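Hemolysin activator protein CdiB (Acinetobacter baumannii ACICU, PDB 6WIL) probably secretes its partner CdiA toxin across the outer membrane as the two-partner (TpsB, Omp85 superfamily) transporter of contact-dependent growth inhibition. Local coordinates at residues Lys336-Ser342 with Arg356-Asn362. Residues are numbered along the deposited sequence; the frame is centred on the assembly and turned at random.
Sequences KLYHKES and RKTSGWN
The phenol ring of Y338 lies flat over G360 on the neighbouring antiparallel strand. G360 N sits 3.5 Å above the ring plane, over its centre, and G360 CA makes a CH-pi contact 3.9 Å from the centroid. The ring reaches across because CG stands between the backbone N and the carbonyl carbon (chi1 70°), swinging it over the partner strand where glycine has no side chain. Y338 CD2 comes 3.4 Å from N362 OD1, ring and amide planes being 52° apart; the amide's ND2 is hydrogen-bonded to D381 of strand 374-386, which holds the group's rotation. On the same face, K336 CB packs on N362 CB at 3.6 Å, K340 CB meets T358 OG1 at 3.3 Å, and at the far end R356 NH1 forms a salt bridge with D5. The other face carries L337, whose CD2 touches W361 CB, and E341, which runs alongside K357: its carboxylate lies against the lysine methylenes, with OE2 4.1 Å from NZ, beyond a salt bridge. K336, Y338, K340 and S342 each exchange a pair of backbone hydrogen bonds with N362, G360, T358 and R356. L337, H339 and E341 bond outward to strand 308-326, while S359 and W361 bond to strand 374-386. The ladder is part of the hairpin 329-346/349-371 in the wall of the 16-stranded antiparallel barrel of TpsB transporters, its aromatic-glycine pair a form of aromatic rescue.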
ATOM      1  N   LYS A 336       4.672  13.888   1.789  1.00 54.16           N
ATOM      2  CA  LYS A 336       4.780  14.243   0.380  1.00 33.80           C
ATOM      3  C   LYS A 336       5.053  15.732   0.230  1.00 40.96           C
ATOM      4  O   LYS A 336       4.555  16.547   1.010  1.00 41.09           O
ATOM      5  CB  LYS A 336       3.503  13.901  -0.398  1.00 38.59           C
ATOM      6  CG  LYS A 336       3.147  12.433  -0.462  1.00 40.82           C
ATOM      7  CD  LYS A 336       1.834  12.241  -1.204  1.00 61.31           C
ATOM      8  CE  LYS A 336       1.289  10.834  -1.024  1.00 69.70           C
ATOM      9  NZ  LYS A 336      -0.205  10.849  -0.967  1.00 76.52           N
ATOM     10  N   LEU A 337       5.848  16.078  -0.777  1.00 47.07           N
ATOM     11  CA  LEU A 337       6.002  17.449  -1.244  1.00 41.08           C
ATOM     12  C   LEU A 337       5.535  17.504  -2.690  1.00 44.06           C
ATOM     13  O   LEU A 337       5.934  16.662  -3.500  1.00 40.57           O
ATOM     14  CB  LEU A 337       7.454  17.922  -1.139  1.00 41.22           C
ATOM     15  CG  LEU A 337       8.017  18.132   0.265  1.00 46.46           C
ATOM     16  CD1 LEU A 337       9.348  18.853   0.187  1.00 43.16           C
ATOM     17  CD2 LEU A 337       7.031  18.915   1.114  1.00 58.30           C
ATOM     18  N   TYR A 338       4.689  18.482  -3.012  1.00 50.44           N
ATOM     19  CA  TYR A 338       4.132  18.582  -4.354  1.00 44.56           C
ATOM     20  C   TYR A 338       4.151  20.026  -4.831  1.00 46.68           C
ATOM     21  O   TYR A 338       4.042  20.963  -4.037  1.00 49.54           O
ATOM     22  CB  TYR A 338       2.694  18.029  -4.422  1.00 40.19           C
ATOM     23  CG  TYR A 338       1.649  18.869  -3.717  1.00 42.88           C
ATOM     24  CD1 TYR A 338       1.017  19.924  -4.367  1.00 46.26           C
ATOM     25  CD2 TYR A 338       1.275  18.591  -2.408  1.00 48.01           C
ATOM     26  CE1 TYR A 338       0.059  20.688  -3.730  1.00 39.05           C
ATOM     27  CE2 TYR A 338       0.315  19.348  -1.762  1.00 43.26           C
ATOM     28  CZ  TYR A 338      -0.288  20.396  -2.427  1.00 59.26           C
ATOM     29  OH  TYR A 338      -1.242  21.151  -1.787  1.00 59.95           O
ATOM     30  N   HIS A 339       4.281  20.188  -6.148  1.00 60.89           N
ATOM     31  CA  HIS A 339       4.159  21.477  -6.818  1.00 51.33           C
ATOM     32  C   HIS A 339       3.342  21.284  -8.087  1.00 46.51           C
ATOM     33  O   HIS A 339       3.613  20.364  -8.863  1.00 50.43           O
ATOM     34  CB  HIS A 339       5.530  22.073  -7.159  1.00 44.19           C
ATOM     35  CG  HIS A 339       5.458  23.284  -8.037  1.00 73.32           C
ATOM     36  ND1 HIS A 339       5.479  23.208  -9.413  1.00 84.76           N
ATOM     37  CD2 HIS A 339       5.357  24.601  -7.735  1.00 65.71           C
ATOM     38  CE1 HIS A 339       5.399  24.425  -9.921  1.00 58.52           C
ATOM     39  NE2 HIS A 339       5.323  25.288  -8.924  1.00 65.49           N
ATOM     40  N   LYS A 340       2.347  22.144  -8.289  1.00 51.11           N
ATOM     41  CA  LYS A 340       1.475  22.094  -9.454  1.00 40.53           C
ATOM     42  C   LYS A 340       1.519  23.418 -10.199  1.00 47.78           C
ATOM     43  O   LYS A 340       1.657  24.484  -9.588  1.00 51.44           O
ATOM     44  CB  LYS A 340       0.025  21.794  -9.066  1.00 49.48           C
ATOM     45  CG  LYS A 340      -0.398  20.354  -9.247  1.00 66.01           C
ATOM     46  CD  LYS A 340      -1.880  20.251  -9.601  1.00 77.48           C
ATOM     47  CE  LYS A 340      -2.145  20.697 -11.038  1.00 59.26           C
ATOM     48  NZ  LYS A 340      -3.581  20.569 -11.416  1.00 68.29           N
ATOM     49  N   GLU A 341       1.382  23.346 -11.517  1.00 48.29           N
ATOM     50  CA  GLU A 341       1.327  24.528 -12.359  1.00 40.35           C
ATOM     51  C   GLU A 341       0.398  24.247 -13.527  1.00 44.73           C
ATOM     52  O   GLU A 341       0.462  23.176 -14.136  1.00 51.59           O
ATOM     53  CB  GLU A 341       2.717  24.928 -12.856  1.00 34.64           C
ATOM     54  CG  GLU A 341       2.757  26.271 -13.550  1.00 65.36           C
ATOM     55  CD  GLU A 341       4.113  26.938 -13.428  1.00 88.79           C
ATOM     56  OE1 GLU A 341       4.860  26.597 -12.484  1.00 80.04           O
ATOM     57  OE2 GLU A 341       4.429  27.800 -14.276  1.00 81.08           O
ATOM     58  N   SER A 342      -0.474  25.205 -13.825  1.00 53.42           N
ATOM     59  CA  SER A 342      -1.507  25.012 -14.830  1.00 50.43           C
ATOM     60  C   SER A 342      -1.781  26.330 -15.536  1.00 53.55           C
ATOM     61  O   SER A 342      -1.846  27.382 -14.894  1.00 60.96           O
ATOM     62  CB  SER A 342      -2.797  24.476 -14.201  1.00 43.23           C
ATOM     63  OG  SER A 342      -3.868  24.504 -15.127  1.00 69.71           O
ATOM     64  N   ARG A 356      -2.343  28.990 -12.728  1.00 50.43           N
ATOM     65  CA  ARG A 356      -2.348  28.568 -11.334  1.00 64.92           C
ATOM     66  C   ARG A 356      -1.070  27.811 -11.011  1.00 46.74           C
ATOM     67  O   ARG A 356      -0.792  26.771 -11.614  1.00 44.36           O
ATOM     68  CB  ARG A 356      -3.575  27.702 -11.033  1.00 60.77           C
ATOM     69  CG  ARG A 356      -4.870  28.495 -10.988  1.00 59.74           C
ATOM     70  CD  ARG A 356      -6.100  27.603 -11.003  1.00 66.22           C
ATOM     71  NE  ARG A 356      -6.297  26.944 -12.291  1.00 74.67           N
ATOM     72  CZ  ARG A 356      -7.488  26.634 -12.795  1.00 77.30           C
ATOM     73  NH1 ARG A 356      -7.579  26.034 -13.974  1.00 68.30           N
ATOM     74  NH2 ARG A 356      -8.591  26.941 -12.126  1.00 79.15           N
ATOM     75  N   LYS A 357      -0.296  28.339 -10.067  1.00 46.50           N
ATOM     76  CA  LYS A 357       0.799  27.614  -9.436  1.00 58.86           C
ATOM     77  C   LYS A 357       0.416  27.325  -7.993  1.00 52.64           C
ATOM     78  O   LYS A 357       0.030  28.240  -7.258  1.00 53.98           O
ATOM     79  CB  LYS A 357       2.104  28.413  -9.476  1.00 43.39           C
ATOM     80  CG  LYS A 357       2.603  28.784 -10.859  1.00 63.54           C
ATOM     81  CD  LYS A 357       3.990  29.411 -10.760  1.00 73.11           C
ATOM     82  CE  LYS A 357       4.362  30.175 -12.020  1.00 75.84           C
ATOM     83  NZ  LYS A 357       5.690  30.837 -11.884  1.00 72.77           N
ATOM     84  N   THR A 358       0.501  26.060  -7.592  1.00 50.09           N
ATOM     85  CA  THR A 358       0.243  25.673  -6.212  1.00 48.48           C
ATOM     86  C   THR A 358       1.352  24.753  -5.723  1.00 51.83           C
ATOM     87  O   THR A 358       2.057  24.116  -6.509  1.00 52.99           O
ATOM     88  CB  THR A 358      -1.120  24.973  -6.042  1.00 50.00           C
ATOM     89  OG1 THR A 358      -1.064  23.659  -6.609  1.00 57.25           O
ATOM     90  CG2 THR A 358      -2.234  25.769  -6.720  1.00 62.80           C
ATOM     91  N   SER A 359       1.501  24.696  -4.403  1.00 59.09           N
ATOM     92  CA  SER A 359       2.487  23.827  -3.776  1.00 51.73           C
ATOM     93  C   SER A 359       2.040  23.547  -2.350  1.00 53.90           C
ATOM     94  O   SER A 359       1.239  24.289  -1.775  1.00 50.15           O
ATOM     95  CB  SER A 359       3.882  24.456  -3.785  1.00 41.02           C
ATOM     96  OG  SER A 359       4.000  25.426  -2.759  1.00 61.54           O
ATOM     97  N   GLY A 360       2.568  22.471  -1.786  1.00 50.32           N
ATOM     98  CA  GLY A 360       2.212  22.116  -0.427  1.00 43.56           C
ATOM     99  C   GLY A 360       2.855  20.819   0.001  1.00 43.12           C
ATOM    100  O   GLY A 360       3.785  20.324  -0.639  1.00 34.20           O
ATOM    101  N   TRP A 361       2.345  20.265   1.099  1.00 52.67           N
ATOM    102  CA  TRP A 361       2.881  19.032   1.650  1.00 36.74           C
ATOM    103  C   TRP A 361       1.748  18.145   2.142  1.00 39.91           C
ATOM    104  O   TRP A 361       0.656  18.614   2.472  1.00 49.68           O
ATOM    105  CB  TRP A 361       3.877  19.304   2.787  1.00 41.52           C
ATOM    106  CG  TRP A 361       3.406  20.307   3.792  1.00 54.72           C
ATOM    107  CD1 TRP A 361       3.637  21.650   3.775  1.00 54.41           C
ATOM    108  CD2 TRP A 361       2.630  20.048   4.968  1.00 50.30           C
ATOM    109  NE1 TRP A 361       3.054  22.245   4.867  1.00 57.87           N
ATOM    110  CE2 TRP A 361       2.429  21.282   5.616  1.00 54.77           C
ATOM    111  CE3 TRP A 361       2.088  18.892   5.536  1.00 57.67           C
ATOM    112  CZ2 TRP A 361       1.706  21.395   6.802  1.00 66.14           C
ATOM    113  CZ3 TRP A 361       1.370  19.004   6.715  1.00 57.12           C
ATOM    114  CH2 TRP A 361       1.187  20.247   7.336  1.00 64.15           C
ATOM    115  N   ASN A 362       2.023  16.846   2.169  1.00 50.06           N
ATOM    116  CA  ASN A 362       1.107  15.844   2.694  1.00 42.01           C
ATOM    117  C   ASN A 362       1.779  15.104   3.837  1.00 45.84           C
ATOM    118  O   ASN A 362       2.972  14.791   3.769  1.00 45.80           O
ATOM    119  CB  ASN A 362       0.687  14.830   1.619  1.00 47.72           C
ATOM    120  CG  ASN A 362      -0.249  15.421   0.589  1.00 47.31           C
ATOM    121  OD1 ASN A 362       0.184  16.101  -0.341  1.00 47.55           O
ATOM    122  ND2 ASN A 362      -1.538  15.147   0.738  1.00 39.76           N
TER